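Long-range contacts in probable leucine/isoleucine/valine-binding protein (Rhodopirellula baltica, PDB 4KV7), which probably binds branched-chain amino acids or related small ligands, as the solute-binding component of an ABC transport system: residues V93-A98 and T117-L122; P111-F116 and F130-R135; N199-E204 and C229-R234. The protein carries 1 engineered substitution. All blocks are in the same frame, centred on the assembly; numbering follows the deposited sequence.

In the fold
Following the chain from the N terminus, interaction 1 opens at the start of helix 95-107 and interaction 2 at strand 112-113, before interaction 1 closes at 117-122 and interaction 2 at 130-135. The two loops therefore cross, and their middle segments run straight on from Phe116 to Thr117. They also touch: Gly94 bonds to Phe116 and Leu122 to Asn133, tying the helix start, the central strand 112-113 and the outer strand 131-132 of a three-stranded parallel sheet into one region. Interaction 3 follows in series, fastening the loop before helix 204-211 to helix 226-238; it lies across the chain's centre from interaction 2, about 29 Å away between centres.

Interaction 1 (V93-A98 and T117-L122). With FMT (formic acid), chain B.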
loop_
_atom_site.group_PDB
_atom_site.type_symbol
_atom_site.label_atom_id
_atom_site.label_comp_id
_atom_site.label_asym_id
_atom_site.label_seq_id
_atom_site.Cartn_x
_atom_site.Cartn_y
_atom_site.Cartn_z
ATOM N N VAL A 93 1.851 -6.872 -3.581
ATOM C CA VAL A 93 1.704 -5.535 -4.148
ATOM C C VAL A 93 0.774 -5.506 -5.360
ATOM O O VAL A 93 0.976 -6.251 -6.320
ATOM C CB VAL A 93 3.097 -4.993 -4.568
ATOM C CG1 VAL A 93 2.989 -3.808 -5.519
ATOM C CG2 VAL A 93 3.899 -4.625 -3.338
ATOM N N GLY A 94 -0.228 -4.629 -5.315
ATOM C CA GLY A 94 -0.883 -4.164 -6.524
ATOM C C GLY A 94 -2.327 -4.557 -6.752
ATOM O O GLY A 94 -2.815 -5.567 -6.248
ATOM N N THR A 95 -3.001 -3.738 -7.552
ATOM C CA THR A 95 -4.407 -3.929 -7.883
ATOM C C THR A 95 -4.654 -4.886 -9.058
ATOM O O THR A 95 -5.367 -5.875 -8.886
ATOM C CB THR A 95 -5.103 -2.564 -8.091
ATOM O OG1 THR A 95 -5.048 -1.818 -6.864
ATOM C CG2 THR A 95 -6.542 -2.738 -8.537
ATOM N N PRO A 96 -4.069 -4.620 -10.245
ATOM C CA PRO A 96 -4.312 -5.600 -11.310
ATOM C C PRO A 96 -3.763 -6.990 -10.963
ATOM O O PRO A 96 -4.340 -8.001 -11.378
ATOM C CB PRO A 96 -3.587 -4.995 -12.522
ATOM C CG PRO A 96 -2.611 -3.991 -11.933
ATOM C CD PRO A 96 -3.302 -3.456 -10.733
ATOM N N THR A 97 -2.675 -7.032 -10.204
ATOM C CA THR A 97 -2.140 -8.295 -9.706
ATOM C C THR A 97 -3.126 -8.954 -8.721
ATOM O O THR A 97 -3.444 -10.140 -8.863
ATOM C CB THR A 97 -0.789 -8.072 -9.057
ATOM O OG1 THR A 97 -0.936 -6.969 -8.155
ATOM C CG2 THR A 97 0.284 -7.744 -10.103
ATOM N N ALA A 98 -3.639 -8.206 -7.745
ATOM C CA ALA A 98 -4.623 -8.759 -6.807
ATOM C C ALA A 98 -5.861 -9.279 -7.526
ATOM O O ALA A 98 -6.425 -10.304 -7.144
ATOM C CB ALA A 98 -5.024 -7.730 -5.756
ATOM N N THR A 117 -2.424 -2.589 -1.546
ATOM C CA THR A 117 -3.328 -2.026 -2.545
ATOM C C THR A 117 -4.584 -1.561 -1.835
ATOM O O THR A 117 -5.171 -2.303 -1.044
ATOM C CB THR A 117 -3.756 -3.010 -3.687
ATOM O OG1 THR A 117 -5.013 -2.564 -4.224
ATOM C CG2 THR A 117 -3.886 -4.447 -3.194
ATOM N N GLY A 118 -4.996 -0.329 -2.115
ATOM C CA GLY A 118 -6.216 0.230 -1.572
ATOM C C GLY A 118 -7.443 0.061 -2.438
ATOM O O GLY A 118 -8.427 0.761 -2.224
ATOM N N ALA A 119 -7.404 -0.867 -3.391
ATOM C CA ALA A 119 -8.472 -0.948 -4.371
ATOM C C ALA A 119 -9.795 -1.390 -3.771
ATOM O O ALA A 119 -9.858 -2.251 -2.884
ATOM C CB ALA A 119 -8.085 -1.879 -5.495
ATOM N N SER A 120 -10.857 -0.835 -4.316
ATOM C CA SER A 120 -12.182 -1.186 -3.860
ATOM C C SER A 120 -12.513 -2.649 -4.156
ATOM O O SER A 120 -13.353 -3.228 -3.467
ATOM C CB SER A 120 -13.213 -0.250 -4.482
ATOM O OG SER A 120 -13.290 -0.410 -5.886
ATOM N N ALA A 121 -11.860 -3.247 -5.149
ATOM C CA ALA A 121 -12.101 -4.656 -5.474
ATOM C C ALA A 121 -11.823 -5.589 -4.292
ATOM O O ALA A 121 -12.428 -6.658 -4.188
ATOM C CB ALA A 121 -11.283 -5.073 -6.687
ATOM N N LEU A 122 -10.922 -5.185 -3.404
ATOM C CA LEU A 122 -10.593 -5.991 -2.231
ATOM C C LEU A 122 -11.526 -5.714 -1.055
ATOM O O LEU A 122 -11.379 -6.323 0.009
ATOM C CB LEU A 122 -9.160 -5.726 -1.785
ATOM C CG LEU A 122 -8.064 -6.298 -2.683
ATOM C CD1 LEU A 122 -7.758 -5.408 -3.881
ATOM C CD2 LEU A 122 -6.803 -6.488 -1.886
HETATM C C FMT B . -1.922 -0.525 -7.246
HETATM O O1 FMT B . -2.809 -0.600 -6.384
HETATM O O2 FMT B . -1.758 -1.324 -8.177
#
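Gly94 and Thr95, at the start of helix 95-107, meet Thr117 and Ala119 of a neighbouring loop in the periplasmic binding protein fold, probably in the cleft where the family holds its ligand. Gly94 is the N-cap. Its backbone angles are ones at which a side chain would be jammed against the carbonyl oxygen of Val93 and would run into the Thr97 hydroxyl, which suits glycine to the place. Thr117 CG2 packs against the Gly94 carbonyl, 3.4 Å from its O. Thr95 carries the contact. Its OG1 accepts a hydrogen bond from Thr117 OG1 at 2.7 Å and donates one to O1 of a bound formic acid at 2.6 Å, while Thr95 N reaches the other oxygen, O2, at 2.8 Å in a nearly straight bond (163°). Formic acid probably came from the crystallisation liquor, but its grip by a helix start, together with the hydroxyls of Tyr68 and Tyr138, is consistent with a site for the carboxylate of an amino acid. The methyl side of Thr95 faces Ala119, and Thr95 CG2 lies 3.5 Å from Ala119 CB, so threonine supplies both a hydroxyl and an apolar flank. Ala98, one turn on from Gly94 (Ala98 N bonds to Gly94 O), is small enough for the helix to approach the loop, and its CB rests 4.0 Å from Leu122 CD1. The chain of bonds begins in the loop: with its OG1 opposite the backbone N (chi1 156°), Thr117 forms an ST turn, OG1 accepting from Ala119 N at 3.0 Å.

Interaction 2 (P111-F116 and F130-R135); sequences PFFGAF and FVINYR
Phe112 and Phe113 pair with Val131 and Ile132 as neighbouring parallel strands, the central and an outer one in a three-stranded sheet of the periplasmic binding protein fold. Three backbone bonds join them: Phe112 N to Phe130 O, Ile132 N to Phe112 O, and Gly114 N to Ile132 O at 2.9 Å. Phe113 lies on the same face as Ile132. From its CB, which lies 4.0 Å from Ile132 O, the side chain leaves with CG anti to the backbone N (chi1 175°), and with the ring turned at chi2 64° CD1 comes within 3.3 Å of the same oxygen. CD1 also lies 3.9 Å from Ile132 CG2, and CE1, the next atom outward, still touches that methyl at 4.1 Å. Val309 and Ile312 of helix 301-319 and Leu333 of helix 326-335 also touch this side chain. With an alanine here the ring is gone, and a gap would probably open between Ile132 CG2 and the side chains of the two helices. On the other face, Phe112 and Val131 both pack on Ile102 of helix 95-107. Gly114 suits its place by its positive phi; beyond it the segments draw apart, and water 3 probably bridges Ala115 O and Asn133 OD1, while Asn133 ND2 bonds to Leu122 O. Contact resumes where the Arg135 guanidinium, salt-bridged through NE to Glu305, makes a cation-pi interaction over one face of Phe116. The two planes are tilted 62° apart, so a single nitrogen leads the approach: NH1 comes in over the face, offset toward the rim, 3.3 Å from Phe116 CE2.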
loop_
_atom_site.group_PDB
_atom_site.type_symbol
_atom_site.label_atom_id
_atom_site.label_comp_id
_atom_site.label_asym_id
_atom_site.label_seq_id
_atom_site.Cartn_x
_atom_site.Cartn_y
_atom_site.Cartn_z
ATOM N N PRO A 111 -6.361 -17.530 2.936
ATOM C CA PRO A 111 -6.464 -16.113 3.313
ATOM C C PRO A 111 -5.504 -15.250 2.503
ATOM O O PRO A 111 -4.350 -15.628 2.280
ATOM C CB PRO A 111 -6.078 -16.116 4.795
ATOM C CG PRO A 111 -6.445 -17.486 5.270
ATOM C CD PRO A 111 -6.163 -18.406 4.105
ATOM N N PHE A 112 -6.004 -14.101 2.056
ATOM C CA PHE A 112 -5.266 -13.157 1.235
ATOM C C PHE A 112 -5.208 -11.887 2.092
ATOM O O PHE A 112 -6.153 -11.084 2.110
ATOM C CB PHE A 112 -6.013 -12.937 -0.087
ATOM C CG PHE A 112 -5.228 -12.180 -1.124
ATOM C CD1 PHE A 112 -4.323 -12.832 -1.949
ATOM C CD2 PHE A 112 -5.403 -10.817 -1.287
ATOM C CE1 PHE A 112 -3.606 -12.134 -2.906
ATOM C CE2 PHE A 112 -4.687 -10.118 -2.252
ATOM C CZ PHE A 112 -3.796 -10.781 -3.058
ATOM N N PHE A 113 -4.122 -11.739 2.850
ATOM C CA PHE A 113 -4.082 -10.808 3.973
ATOM C C PHE A 113 -3.068 -9.688 3.786
ATOM O O PHE A 113 -1.909 -9.933 3.440
ATOM C CB PHE A 113 -3.773 -11.550 5.284
ATOM C CG PHE A 113 -3.596 -10.626 6.456
ATOM C CD1 PHE A 113 -4.660 -9.857 6.893
ATOM C CD2 PHE A 113 -2.371 -10.491 7.099
ATOM C CE1 PHE A 113 -4.514 -8.970 7.940
ATOM C CE2 PHE A 113 -2.220 -9.614 8.154
ATOM C CZ PHE A 113 -3.289 -8.848 8.575
ATOM N N GLY A 114 -3.515 -8.453 4.004
ATOM C CA GLY A 114 -2.618 -7.310 4.040
ATOM C C GLY A 114 -2.023 -6.902 2.711
ATOM O O GLY A 114 -0.908 -6.380 2.662
ATOM N N ALA A 115 -2.758 -7.120 1.630
ATOM C CA ALA A 115 -2.264 -6.737 0.310
ATOM C C ALA A 115 -1.966 -5.234 0.219
ATOM O O ALA A 115 -2.744 -4.401 0.697
ATOM C CB ALA A 115 -3.257 -7.153 -0.752
ATOM N N PHE A 116 -0.836 -4.901 -0.393
ATOM C CA PHE A 116 -0.421 -3.514 -0.611
ATOM C C PHE A 116 -1.185 -2.976 -1.819
ATOM O O PHE A 116 -0.699 -2.968 -2.951
ATOM C CB PHE A 116 1.103 -3.484 -0.789
ATOM C CG PHE A 116 1.720 -2.102 -0.889
ATOM C CD1 PHE A 116 1.928 -1.501 -2.118
ATOM C CD2 PHE A 116 2.159 -1.438 0.250
ATOM C CE1 PHE A 116 2.531 -0.260 -2.213
ATOM C CE2 PHE A 116 2.767 -0.183 0.157
ATOM C CZ PHE A 116 2.948 0.401 -1.075
ATOM N N PHE A 130 -12.198 -14.309 1.693
ATOM C CA PHE A 130 -10.835 -14.615 2.144
ATOM C C PHE A 130 -9.890 -13.431 2.088
ATOM O O PHE A 130 -8.731 -13.531 2.488
ATOM C CB PHE A 130 -10.265 -15.797 1.369
ATOM C CG PHE A 130 -10.909 -17.085 1.736
ATOM C CD1 PHE A 130 -10.540 -17.740 2.899
ATOM C CD2 PHE A 130 -11.907 -17.632 0.948
ATOM C CE1 PHE A 130 -11.142 -18.917 3.268
ATOM C CE2 PHE A 130 -12.519 -18.812 1.313
ATOM C CZ PHE A 130 -12.134 -19.450 2.477
ATOM N N VAL A 131 -10.392 -12.299 1.621
ATOM C CA VAL A 131 -9.574 -11.102 1.508
ATOM C C VAL A 131 -9.744 -10.229 2.750
ATOM O O VAL A 131 -10.838 -9.697 3.012
ATOM C CB VAL A 131 -9.916 -10.302 0.241
ATOM C CG1 VAL A 131 -9.054 -9.054 0.148
ATOM C CG2 VAL A 131 -9.739 -11.167 -0.997
ATOM N N ILE A 132 -8.666 -10.086 3.515
ATOM C CA ILE A 132 -8.684 -9.344 4.768
ATOM C C ILE A 132 -7.578 -8.306 4.710
ATOM O O ILE A 132 -6.426 -8.627 4.416
ATOM C CB ILE A 132 -8.503 -10.275 5.975
ATOM C CG1 ILE A 132 -9.632 -11.312 5.994
ATOM C CG2 ILE A 132 -8.482 -9.481 7.269
ATOM C CD1 ILE A 132 -9.607 -12.248 7.185
ATOM N N ASN A 133 -7.951 -7.055 4.957
ATOM C CA ASN A 133 -7.079 -5.912 4.732
ATOM C C ASN A 133 -6.692 -5.205 6.017
ATOM O O ASN A 133 -7.484 -5.127 6.954
ATOM C CB ASN A 133 -7.788 -4.908 3.820
ATOM C CG ASN A 133 -8.255 -5.541 2.530
ATOM O OD1 ASN A 133 -7.441 -5.994 1.724
ATOM N ND2 ASN A 133 -9.572 -5.567 2.316
ATOM N N TYR A 134 -5.467 -4.681 6.045
ATOM C CA TYR A 134 -5.053 -3.722 7.063
ATOM C C TYR A 134 -5.415 -2.282 6.662
ATOM O O TYR A 134 -6.057 -1.557 7.418
ATOM C CB TYR A 134 -3.529 -3.822 7.373
ATOM C CG TYR A 134 -3.028 -2.505 7.921
ATOM C CD1 TYR A 134 -3.407 -2.078 9.185
ATOM C CD2 TYR A 134 -2.249 -1.654 7.149
ATOM C CE1 TYR A 134 -3.025 -0.836 9.675
ATOM C CE2 TYR A 134 -1.860 -0.411 7.625
ATOM C CZ TYR A 134 -2.252 -0.006 8.889
ATOM O OH TYR A 134 -1.893 1.233 9.389
ATOM N N ARG A 135 -4.971 -1.871 5.481
ATOM C CA ARG A 135 -4.874 -0.451 5.141
ATOM C C ARG A 135 -6.169 0.195 4.686
ATOM O O ARG A 135 -7.055 -0.445 4.125
ATOM C CB ARG A 135 -3.810 -0.230 4.062
ATOM C CG ARG A 135 -4.042 -1.041 2.786
ATOM C CD ARG A 135 -3.651 -0.296 1.511
ATOM N NE ARG A 135 -2.209 -0.081 1.429
ATOM C CZ ARG A 135 -1.615 0.732 0.569
ATOM N NH1 ARG A 135 -0.299 0.875 0.607
ATOM N NH2 ARG A 135 -2.328 1.410 -0.321
HETATM O O HOH W 1 -5.564 -8.192 1.423
HETATM O O HOH W 2 -3.930 -4.219 3.825
HETATM O O HOH W 3 -5.436 -4.108 1.472
#

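Interaction 3 (N199-E204 and C229-R234)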
loop_
_atom_site.group_PDB
_atom_site.type_symbol
_atom_site.label_atom_id
_atom_site.label_comp_id
_atom_site.label_asym_id
_atom_site.label_seq_id
_atom_site.Cartn_x
_atom_site.Cartn_y
_atom_site.Cartn_z
ATOM N N ASN A 199 4.174 0.107 -15.766
ATOM C CA ASN A 199 5.558 -0.331 -15.896
ATOM C C ASN A 199 6.299 0.283 -17.074
ATOM O O ASN A 199 7.342 -0.203 -17.468
ATOM C CB ASN A 199 5.680 -1.859 -15.834
ATOM C CG ASN A 199 5.445 -2.391 -14.430
ATOM O OD1 ASN A 199 5.755 -1.716 -13.447
ATOM N ND2 ASN A 199 4.881 -3.587 -14.329
ATOM N N THR A 200 5.778 1.386 -17.598
ATOM C CA THR A 200 6.501 2.192 -18.572
ATOM C C THR A 200 6.809 3.549 -17.968
ATOM O O THR A 200 6.316 3.891 -16.890
ATOM C CB THR A 200 5.693 2.441 -19.877
ATOM O OG1 THR A 200 4.683 3.432 -19.655
ATOM C CG2 THR A 200 5.087 1.153 -20.437
ATOM N N SER A 201 7.609 4.334 -18.680
ATOM C CA SER A 201 7.853 5.729 -18.325
ATOM C C SER A 201 7.176 6.658 -19.336
ATOM O O SER A 201 7.561 7.823 -19.482
ATOM C CB SER A 201 9.349 6.014 -18.315
ATOM O OG SER A 201 9.836 5.912 -19.638
ATOM N N GLN A 202 6.188 6.138 -20.053
ATOM C CA GLN A 202 5.591 6.885 -21.152
ATOM C C GLN A 202 4.507 7.823 -20.651
ATOM O O GLN A 202 3.320 7.496 -20.678
ATOM C CB GLN A 202 5.063 5.917 -22.206
ATOM C CG GLN A 202 6.173 5.090 -22.839
ATOM C CD GLN A 202 5.651 4.017 -23.765
ATOM O OE1 GLN A 202 4.624 4.192 -24.424
ATOM N NE2 GLN A 202 6.339 2.879 -23.799
ATOM N N VAL A 203 4.934 8.989 -20.178
ATOM C CA VAL A 203 4.037 9.903 -19.486
ATOM C C VAL A 203 3.710 11.158 -20.290
ATOM O O VAL A 203 2.912 11.988 -19.841
ATOM C CB VAL A 203 4.613 10.311 -18.121
ATOM C CG1 VAL A 203 4.918 9.073 -17.283
ATOM C CG2 VAL A 203 5.853 11.177 -18.295
ATOM N N GLU A 204 4.307 11.282 -21.467
ATOM C CA GLU A 204 4.185 12.480 -22.271
ATOM C C GLU A 204 2.743 12.789 -22.680
ATOM O O GLU A 204 2.290 13.943 -22.588
ATOM C CB GLU A 204 5.067 12.345 -23.513
ATOM C CG GLU A 204 6.513 11.875 -23.230
ATOM C CD GLU A 204 6.620 10.403 -22.794
ATOM O OE1 GLU A 204 5.991 9.522 -23.425
ATOM O OE2 GLU A 204 7.322 10.140 -21.797
ATOM N N CYS A 229 5.686 8.649 -12.031
ATOM C CA CYS A 229 5.319 9.886 -11.350
ATOM C C CYS A 229 6.491 10.856 -11.273
ATOM O O CYS A 229 6.317 12.069 -11.457
ATOM C CB CYS A 229 4.740 9.594 -9.970
ATOM S SG CYS A 229 3.090 8.850 -10.056
ATOM N N SER A 230 7.693 10.336 -11.044
ATOM C CA SER A 230 8.878 11.184 -11.016
ATOM C C SER A 230 9.112 11.829 -12.369
ATOM O O SER A 230 9.424 13.020 -12.462
ATOM C CB SER A 230 10.120 10.384 -10.637
ATOM O OG SER A 230 10.051 9.940 -9.303
ATOM N N LYS A 231 8.984 11.042 -13.433
ATOM C CA LYS A 231 9.168 11.570 -14.769
ATOM C C LYS A 231 8.120 12.621 -15.116
ATOM O O LYS A 231 8.427 13.638 -15.718
ATOM C CB LYS A 231 9.151 10.443 -15.797
ATOM C CG LYS A 231 9.392 10.945 -17.204
ATOM C CD LYS A 231 9.690 9.837 -18.172
ATOM C CE LYS A 231 9.771 10.370 -19.584
ATOM N NZ LYS A 231 9.837 9.252 -20.554
ATOM N N LEU A 232 6.876 12.366 -14.740
ATOM C CA LEU A 232 5.801 13.318 -14.968
ATOM C C LEU A 232 6.113 14.657 -14.290
ATOM O O LEU A 232 5.967 15.717 -14.894
ATOM C CB LEU A 232 4.485 12.717 -14.466
ATOM C CG LEU A 232 3.171 13.475 -14.693
ATOM C CD1 LEU A 232 2.998 14.624 -13.715
ATOM C CD2 LEU A 232 3.021 13.951 -16.129
ATOM N N ILE A 233 6.526 14.607 -13.029
ATOM C CA ILE A 233 6.834 15.828 -12.292
ATOM C C ILE A 233 8.000 16.595 -12.910
ATOM O O ILE A 233 7.933 17.821 -13.058
ATOM C CB ILE A 233 7.077 15.539 -10.815
ATOM C CG1 ILE A 233 5.745 15.153 -10.168
ATOM C CG2 ILE A 233 7.679 16.758 -10.116
ATOM C CD1 ILE A 233 5.886 14.494 -8.824
ATOM N N ARG A 234 9.055 15.882 -13.300
ATOM C CA ARG A 234 10.187 16.520 -13.962
ATOM C C ARG A 234 9.748 17.198 -15.249
ATOM O O ARG A 234 10.133 18.334 -15.531
ATOM C CB ARG A 234 11.282 15.498 -14.284
ATOM C CG ARG A 234 12.124 15.091 -13.091
ATOM C CD ARG A 234 13.376 14.332 -13.515
ATOM N NE ARG A 234 14.125 13.850 -12.356
ATOM C CZ ARG A 234 15.023 14.567 -11.689
ATOM N NH1 ARG A 234 15.301 15.812 -12.060
ATOM N NH2 ARG A 234 15.649 14.037 -10.644
HETATM O O HOH W 4 12.203 8.127 -20.239
#
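Lys231 lays its aliphatic chain over Val203 and along Ser201, with CG 3.7 Å from Val203 CG2 and CD 3.2 Å from Ser201 O. Its CG stands anti to the backbone N (chi1 -178°) and every later torsion is extended too, so the chain spans the gap from the helix to the loop at full stretch. The ammonium group then finds three acceptors, as many as it has protons. NZ bonds to Ser201 O at 2.9 Å, approaching from above the carbonyl plane and not on a lone pair. It reaches Glu204 OE2 at 2.9 Å in a salt bridge, meeting that oxygen nearly along its C-O axis, and it donates to water 4 at 2.6 Å from NZ. Lysine suits this place because its methylenes cover an apolar neighbour while its charge stays at the partly exposed edge of the contact, with a water beside it. The contact belongs to the alpha/beta architecture of one lobe of the binding protein: helix 226-238 makes the beta-alpha-beta crossover between the parallel strands 219-223 and 244-247, and the 199-204 loop leads from strand 193-196 into helix 204-211. Val203, buried, is the apolar residue that the loop sets against the helix. Its CG2 lies 3.9 Å from Leu232 N and 4.3 Å from Leu232 CB, and its side chain also touches Pro228 and Met235, so it wedges among residues of successive turns of the helix. Glu204 starts out away from that helix, but a bend at chi2 (71°) folds its carboxylate back to Lys231; there OE2 also takes a weak bond from Val203 N, 3.1 Å away.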